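PDB 3LOM: geranyltranstransferase from Legionella pneumophila subsp. pneumophila, which probably catalyses the magnesium-dependent head-to-tail condensation of isoprenoid diphosphates to farnesyl diphosphate, and perhaps to longer products. Local coordinates for residues D63-D68 / A202-V207; L72-A77 / M133-L138; A195-V200 / R216-H221. One frame throughout, in Å; residues are numbered along the deposited sequence. Where two conformers were deposited one is given.

Contact 1 of 3, residues D63-D68 / A202-V207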
# COMPACT_ATOMS: atom_id res chain seq x y z
N ASP A 63 1.86 -13.75 -22.99
CA ASP A 63 2.26 -14.33 -24.27
C ASP A 63 1.07 -14.72 -25.11
O ASP A 63 1.07 -14.51 -26.33
CB ASP A 63 3.14 -15.57 -24.04
CG ASP A 63 4.62 -15.25 -24.04
OD1 ASP A 63 4.99 -14.06 -24.02
OD2 ASP A 63 5.42 -16.21 -24.06
N LEU A 64 0.04 -15.28 -24.46
CA LEU A 64 -1.17 -15.75 -25.13
C LEU A 64 -1.90 -14.66 -25.90
O LEU A 64 -2.42 -14.91 -26.99
CB LEU A 64 -2.12 -16.41 -24.12
CG LEU A 64 -1.70 -17.78 -23.60
CD1 LEU A 64 -2.53 -18.19 -22.40
CD2 LEU A 64 -1.79 -18.82 -24.69
N ILE A 65 -1.91 -13.45 -25.35
CA ILE A 65 -2.46 -12.30 -26.07
C ILE A 65 -1.37 -11.34 -26.58
O ILE A 65 -1.65 -10.18 -26.89
CB ILE A 65 -3.56 -11.55 -25.25
CG1 ILE A 65 -3.01 -10.96 -23.94
CG2 ILE A 65 -4.73 -12.49 -24.97
CD1 ILE A 65 -3.97 -10.01 -23.25
N ASP A 66 -0.15 -11.87 -26.68
CA ASP A 66 1.00 -11.20 -27.34
C ASP A 66 1.30 -9.76 -26.88
O ASP A 66 1.58 -8.89 -27.71
CB ASP A 66 0.85 -11.26 -28.87
CG ASP A 66 0.72 -12.68 -29.39
OD1 ASP A 66 -0.25 -12.95 -30.12
OD2 ASP A 66 1.58 -13.53 -29.06
N VAL A 67 1.23 -9.51 -25.58
CA VAL A 67 1.58 -8.19 -25.06
C VAL A 67 3.10 -8.09 -24.83
O VAL A 67 3.77 -9.11 -24.63
CB VAL A 67 0.72 -7.79 -23.80
CG1 VAL A 67 1.07 -8.63 -22.61
CG2 VAL A 67 0.83 -6.30 -23.49
N ASP A 68 3.62 -6.86 -24.92
CA ASP A 68 5.05 -6.58 -24.82
C ASP A 68 5.66 -7.15 -23.53
O ASP A 68 5.09 -7.00 -22.45
CB ASP A 68 5.31 -5.08 -24.91
CG ASP A 68 6.78 -4.73 -24.98
OD1 ASP A 68 7.25 -3.94 -24.14
OD2 ASP A 68 7.47 -5.25 -25.88
N ALA A 202 -5.95 -5.82 -19.13
CA ALA A 202 -6.10 -4.37 -19.16
C ALA A 202 -5.00 -3.66 -19.97
O ALA A 202 -5.02 -2.44 -20.12
CB ALA A 202 -6.19 -3.81 -17.74
N ALA A 203 -4.05 -4.44 -20.50
CA ALA A 203 -3.02 -3.92 -21.39
C ALA A 203 -3.51 -3.70 -22.83
O ALA A 203 -2.89 -2.95 -23.59
CB ALA A 203 -1.81 -4.82 -21.39
N GLN A 204 -4.61 -4.36 -23.20
CA GLN A 204 -5.16 -4.26 -24.56
C GLN A 204 -6.47 -3.47 -24.60
O GLN A 204 -7.24 -3.47 -23.63
CB GLN A 204 -5.36 -5.64 -25.19
CG GLN A 204 -4.35 -6.71 -24.79
CD GLN A 204 -3.02 -6.60 -25.52
OE1 GLN A 204 -2.20 -5.73 -25.22
NE2 GLN A 204 -2.79 -7.50 -26.47
N HIS A 205 -6.72 -2.83 -25.73
CA HIS A 205 -7.89 -1.96 -25.92
C HIS A 205 -9.15 -2.76 -26.26
O HIS A 205 -10.20 -2.56 -25.65
CB HIS A 205 -7.59 -0.91 -26.99
CG HIS A 205 -8.64 0.16 -27.10
ND1 HIS A 205 -9.05 0.92 -26.03
CD2 HIS A 205 -9.35 0.60 -28.17
CE1 HIS A 205 -9.97 1.78 -26.43
NE2 HIS A 205 -10.17 1.60 -27.73
N GLU A 206 -9.03 -3.66 -27.24
CA GLU A 206 -10.17 -4.41 -27.76
C GLU A 206 -9.94 -5.92 -27.67
O GLU A 206 -9.87 -6.60 -28.70
CB GLU A 206 -10.48 -4.02 -29.21
CG GLU A 206 -10.68 -2.52 -29.48
CD GLU A 206 -12.10 -2.03 -29.23
OE1 GLU A 206 -12.79 -1.71 -30.21
OE2 GLU A 206 -12.52 -1.97 -28.05
N VAL A 207 -9.83 -6.45 -26.45
CA VAL A 207 -9.73 -7.90 -26.26
C VAL A 207 -11.12 -8.51 -26.42
O VAL A 207 -12.11 -7.92 -25.97
CB VAL A 207 -9.19 -8.30 -24.87
CG1 VAL A 207 -8.24 -9.48 -25.01
CG2 VAL A 207 -8.51 -7.14 -24.17

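Contact 2 of 3, residues L72-A77 / M133-L138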
# COMPACT_ATOMS: atom_id res chain seq x y z
N LEU A 72 5.16 -6.82 -19.31
CA LEU A 72 5.03 -8.02 -18.49
C LEU A 72 5.98 -8.06 -17.30
O LEU A 72 5.58 -8.49 -16.21
CB LEU A 72 5.20 -9.27 -19.36
CG LEU A 72 4.04 -9.54 -20.32
CD1 LEU A 72 4.29 -10.79 -21.15
CD2 LEU A 72 2.74 -9.65 -19.54
N ASP A 73 7.22 -7.62 -17.50
CA ASP A 73 8.22 -7.50 -16.42
C ASP A 73 7.70 -6.65 -15.27
O ASP A 73 7.81 -7.04 -14.10
CB ASP A 73 9.52 -6.87 -16.94
CG ASP A 73 10.27 -7.78 -17.89
OD1 ASP A 73 10.28 -9.01 -17.68
OD2 ASP A 73 10.87 -7.25 -18.85
N ILE A 74 7.12 -5.51 -15.63
CA ILE A 74 6.61 -4.52 -14.68
C ILE A 74 5.41 -5.06 -13.90
O ILE A 74 5.39 -4.96 -12.67
CB ILE A 74 6.22 -3.21 -15.41
CG1 ILE A 74 7.43 -2.65 -16.16
CG2 ILE A 74 5.65 -2.19 -14.44
CD1 ILE A 74 7.08 -1.75 -17.33
N ILE A 75 4.45 -5.64 -14.62
CA ILE A 75 3.23 -6.18 -14.01
C ILE A 75 3.55 -7.30 -13.03
O ILE A 75 3.04 -7.30 -11.90
CB ILE A 75 2.17 -6.64 -15.08
CG1 ILE A 75 1.72 -5.45 -15.93
CG2 ILE A 75 0.96 -7.31 -14.39
CD1 ILE A 75 0.73 -5.79 -17.04
N ALA A 76 4.42 -8.21 -13.46
CA ALA A 76 4.89 -9.33 -12.63
C ALA A 76 5.70 -8.91 -11.40
O ALA A 76 5.68 -9.60 -10.37
CB ALA A 76 5.71 -10.28 -13.49
N ALA A 77 6.42 -7.80 -11.51
CA ALA A 77 7.20 -7.27 -10.39
C ALA A 77 6.26 -6.72 -9.33
O ALA A 77 6.41 -7.04 -8.14
CB ALA A 77 8.16 -6.18 -10.86
N MET A 133 5.31 4.63 -12.63
CA MET A 133 6.45 5.26 -13.32
C MET A 133 6.94 4.47 -14.55
O MET A 133 7.32 5.07 -15.56
CB MET A 133 7.60 5.61 -12.34
CG MET A 133 8.37 4.44 -11.73
SD MET A 133 9.55 4.93 -10.44
CE MET A 133 10.14 3.32 -9.93
N ARG A 134 6.93 3.14 -14.46
CA ARG A 134 7.48 2.29 -15.53
C ARG A 134 6.52 1.99 -16.69
O ARG A 134 6.97 1.78 -17.81
CB ARG A 134 8.07 0.99 -14.97
CG ARG A 134 9.20 1.17 -13.96
CD ARG A 134 10.47 1.67 -14.62
NE ARG A 134 11.52 1.97 -13.64
CZ ARG A 134 12.42 1.09 -13.20
NH1 ARG A 134 12.41 -0.17 -13.64
NH2 ARG A 134 13.32 1.47 -12.31
N LEU A 135 5.21 1.95 -16.42
CA LEU A 135 4.22 1.70 -17.48
C LEU A 135 3.90 2.94 -18.31
O LEU A 135 3.51 2.82 -19.47
CB LEU A 135 2.92 1.11 -16.92
CG LEU A 135 2.86 -0.33 -16.41
CD1 LEU A 135 1.50 -0.60 -15.80
CD2 LEU A 135 3.17 -1.34 -17.50
N SER A 136 4.06 4.12 -17.71
CA SER A 136 3.70 5.39 -18.33
C SER A 136 4.42 5.80 -19.63
O SER A 136 3.81 6.48 -20.46
CB SER A 136 3.79 6.53 -17.31
OG SER A 136 2.73 6.43 -16.38
N PRO A 137 5.70 5.41 -19.82
CA PRO A 137 6.20 5.66 -21.18
C PRO A 137 5.74 4.61 -22.20
O PRO A 137 5.82 4.86 -23.40
CB PRO A 137 7.73 5.61 -21.01
CG PRO A 137 7.98 5.69 -19.53
CD PRO A 137 6.80 5.03 -18.91
N LEU A 138 5.26 3.46 -21.72
CA LEU A 138 4.95 2.33 -22.60
C LEU A 138 3.47 2.18 -23.00
O LEU A 138 3.17 1.72 -24.10
CB LEU A 138 5.44 1.02 -21.97
CG LEU A 138 6.88 0.94 -21.45
CD1 LEU A 138 7.16 -0.45 -20.89
CD2 LEU A 138 7.91 1.29 -22.53

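Contact 3 of 3, residues A195-V200 / R216-H221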
# COMPACT_ATOMS: atom_id res chain seq x y z
N ALA A 195 -5.95 -11.43 -10.53
CA ALA A 195 -5.30 -10.18 -10.95
C ALA A 195 -4.15 -10.36 -11.97
O ALA A 195 -3.91 -9.46 -12.77
CB ALA A 195 -4.83 -9.38 -9.75
N CYS A 196 -3.47 -11.51 -11.95
CA CYS A 196 -2.43 -11.83 -12.94
C CYS A 196 -2.97 -11.77 -14.35
O CYS A 196 -2.36 -11.19 -15.25
CB CYS A 196 -1.84 -13.23 -12.71
SG CYS A 196 -1.12 -13.50 -11.10
N PHE A 197 -4.14 -12.38 -14.53
CA PHE A 197 -4.81 -12.45 -15.81
C PHE A 197 -5.51 -11.13 -16.12
O PHE A 197 -5.47 -10.65 -17.25
CB PHE A 197 -5.77 -13.64 -15.81
CG PHE A 197 -5.13 -14.93 -15.37
CD1 PHE A 197 -4.48 -15.74 -16.29
CD2 PHE A 197 -5.15 -15.32 -14.03
CE1 PHE A 197 -3.87 -16.92 -15.88
CE2 PHE A 197 -4.54 -16.49 -13.62
CZ PHE A 197 -3.90 -17.30 -14.54
N GLU A 198 -6.10 -10.51 -15.10
CA GLU A 198 -6.84 -9.26 -15.28
C GLU A 198 -5.97 -8.04 -15.59
O GLU A 198 -6.36 -7.18 -16.38
CB GLU A 198 -7.75 -8.97 -14.08
CG GLU A 198 -8.90 -9.95 -13.89
CD GLU A 198 -10.11 -9.67 -14.78
OE1 GLU A 198 -10.15 -8.63 -15.47
OE2 GLU A 198 -11.04 -10.50 -14.77
N MET A 199 -4.80 -7.95 -14.95
CA MET A 199 -3.84 -6.86 -15.25
C MET A 199 -3.26 -7.02 -16.66
O MET A 199 -3.04 -6.02 -17.35
CB MET A 199 -2.73 -6.78 -14.20
CG MET A 199 -3.11 -6.02 -12.92
SD MET A 199 -1.83 -5.95 -11.63
CE MET A 199 -1.72 -7.63 -11.31
N VAL A 200 -3.04 -8.27 -17.07
CA VAL A 200 -2.60 -8.61 -18.43
C VAL A 200 -3.66 -8.20 -19.46
O VAL A 200 -3.33 -7.65 -20.52
CB VAL A 200 -2.19 -10.12 -18.51
CG1 VAL A 200 -2.36 -10.70 -19.91
CG2 VAL A 200 -0.75 -10.31 -18.05
N ARG A 216 -10.15 -15.83 -17.25
CA ARG A 216 -10.91 -15.74 -16.00
C ARG A 216 -11.31 -17.09 -15.40
O ARG A 216 -11.24 -17.27 -14.19
CB ARG A 216 -12.14 -14.84 -16.19
CG ARG A 216 -11.78 -13.37 -16.24
CD ARG A 216 -12.84 -12.52 -16.92
NE ARG A 216 -12.43 -11.11 -16.95
CZ ARG A 216 -13.11 -10.13 -17.55
NH1 ARG A 216 -14.25 -10.38 -18.18
NH2 ARG A 216 -12.63 -8.89 -17.52
N THR A 217 -11.71 -18.03 -16.26
CA THR A 217 -12.04 -19.39 -15.82
C THR A 217 -10.79 -20.14 -15.36
O THR A 217 -10.80 -20.74 -14.27
CB THR A 217 -12.79 -20.17 -16.93
OG1 THR A 217 -13.95 -19.43 -17.33
CG2 THR A 217 -13.23 -21.55 -16.44
N TYR A 218 -9.72 -20.09 -16.15
CA TYR A 218 -8.44 -20.68 -15.74
C TYR A 218 -8.00 -20.11 -14.39
O TYR A 218 -7.70 -20.87 -13.48
CB TYR A 218 -7.34 -20.48 -16.80
CG TYR A 218 -6.01 -21.12 -16.41
CD1 TYR A 218 -5.80 -22.48 -16.58
CD2 TYR A 218 -4.98 -20.36 -15.86
CE1 TYR A 218 -4.60 -23.08 -16.20
CE2 TYR A 218 -3.77 -20.94 -15.48
CZ TYR A 218 -3.59 -22.30 -15.66
OH TYR A 218 -2.40 -22.87 -15.29
N GLY A 219 -8.01 -18.78 -14.27
CA GLY A 219 -7.68 -18.07 -13.03
C GLY A 219 -8.45 -18.43 -11.77
O GLY A 219 -7.85 -18.59 -10.71
N LYS A 220 -9.78 -18.54 -11.89
CA LYS A 220 -10.63 -18.89 -10.74
C LYS A 220 -10.34 -20.29 -10.26
O LYS A 220 -10.20 -20.53 -9.06
CB LYS A 220 -12.12 -18.78 -11.10
CG LYS A 220 -12.67 -17.36 -11.05
CD LYS A 220 -13.96 -17.24 -11.85
CE LYS A 220 -14.26 -15.79 -12.19
NZ LYS A 220 -15.26 -15.66 -13.29
N HIS A 221 -10.25 -21.22 -11.20
CA HIS A 221 -10.08 -22.62 -10.84
C HIS A 221 -8.66 -22.94 -10.38
O HIS A 221 -8.47 -23.82 -9.55
CB HIS A 221 -10.57 -23.54 -11.95
CG HIS A 221 -12.06 -23.50 -12.15
ND1 HIS A 221 -12.91 -24.37 -11.52
CD2 HIS A 221 -12.84 -22.65 -12.85
CE1 HIS A 221 -14.16 -24.08 -11.84
NE2 HIS A 221 -14.15 -23.04 -12.66

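Contact 1 of 3, residues D63-D68 / A202-V207
Q204 lays its bent side chain against I65 and V67. Its CG meets the tip of the isoleucine, 3.7 Å from I65 CD1, and the amide oxygen ends beside the valine, with Q204 OE1 3.5 Å from V67 CG2. The bend is at chi2 (-79°), which folds the amide back toward the 63-68 backbone, while the isoleucine and glutamine chains run alongside each other, pointing roughly opposite ways. The amide nitrogen is close to the backbone as well, with Q204 NE2 2.9 Å from I65 O, but the angle is too poor for a hydrogen bond, and this is no more than a close polar approach. V67 then reaches past the amide to A203, placing CG2, the branch anti to its backbone N, 3.7 Å from A203 CB. What presents I65 and V67 to this loop is the end of helix 53-64, a Schellman motif: D66, with positive phi (52°), is the C-prime residue, and D66 N bonds D63 O at 2.9 Å. D68 starts the next helix straight afterwards as N-cap of helix 69-91, with a weak bond from G70 N to its OD1. On the other side, 202-207 is the connection between helix 178-201 and helix 209-236, so two inter-helix turns of this almost wholly helical prenyl synthase fold meet here, near one end of the bundle. I65 also packs on V200 and I211, at the ends of the helices that this connection joins. K287 ties down the Schellman turn from outside, with its NZ in a salt bridge to D66 OD1 and a hydrogen bond to L64 O.

Contact 2 of 3, residues L72-A77 / M133-L138
Of R134's two flat groups, only the peptide carbonyl meets I74. It is touched by the isoleucine tip, with R134 O 3.6 Å from I74 CD1; the guanidinium is turned away from I74, its NH2 in a salt bridge with E30 and its NH1 in a weak hydrogen bond with Y23 OH. The arginine side chain touches I74 through its first carbon instead, R134 CB lying 3.7 Å from I74 CD1, before the chain bends at chi2 (-71°). I74 is the centre of this apolar contact. Its two branches divide the work: CG2, anti to the backbone N, sits 3.9 Å from L135 CG, while CD1 reaches L138 CD1 at 3.8 Å and also brushes L135 CD2. Helix 69-91 thus packs on the C-terminal part of helix 113-135 and the residues leading on to L138, two neighbours in the helical bundle of the isoprenoid synthase fold. Y23 of helix 5-28 also touches I74, and L135 also packs on V144 and I147 of helix 141-155. Beyond these residues lies the dimer partner: M133 packs on Q149 and S136 on V145, both of the second subunit.

Contact 3 of 3, residues A195-V200 / R216-H221
A bend at chi2 (-81°) swings the carboxylate of E198 off its helix and toward R216, whose chain comes to meet it extended from CG to NE. The two side chains meet roughly perpendicular, yet their flat ends finish nearly coplanar, and the guanidinium grips the carboxylate side-on with two nitrogens, one to each oxygen. R216 NE gives the shorter bond, 2.7 Å to E198 OE2, although it is bent and lies tilted out of both planes. R216 NH2 gives the longer but straighter one, 3.2 Å to E198 OE1, in the guanidinium plane and on the syn lone pair. Two bonds of this kind should fix the rotation of both groups.

Beside the salt bridge the contact turns aromatic. F197 points at the other helix, and with no side chain at G219 its ring rests against bare backbone: F197 CE2 is 3.6 Å from G219 CA, and G219 N lies over one face, offset toward the rim. The backbones are close here, the CA atoms of F197 and G219 being 6.9 Å apart. The far end of the ring reaches the edge of Y218, F197 CZ lying 3.5 Å from Y218 CD2, with the two planes at 76° in an oblique pairing. Y218 OH bonds T295 OG1.

The segments run antiparallel, axes 9.3 Å apart and directions at 157°, as the facing arms of a helical hairpin formed by helix 178-201 and helix 209-236. F197 also packs on L57 and A61 of helix 53-64, C196 and M199 touch L79 of helix 69-91, and E198 and M199 lean on V150 of helix 141-155.

Contact 3 is the buried one, about 10 Å from the centre of the chain to its own centre; contacts 1 and 2 lie farther out, at about 20 and 17 Å, and are only partly buried. Contact 1 uses the turn that closes the hairpin of contact 3, and its other turn leads straight into the 69-91 helix of contact 2. L72 and V200 sit where the three converge: V67 packs on L72, which in turn packs on V200. Chemistry differs with place. Contact 2, beside the dimer partner, is aliphatic; contact 1 mixes methyl groups with an amide; contact 3 alone has a salt bridge across its segments and paired aromatic rings.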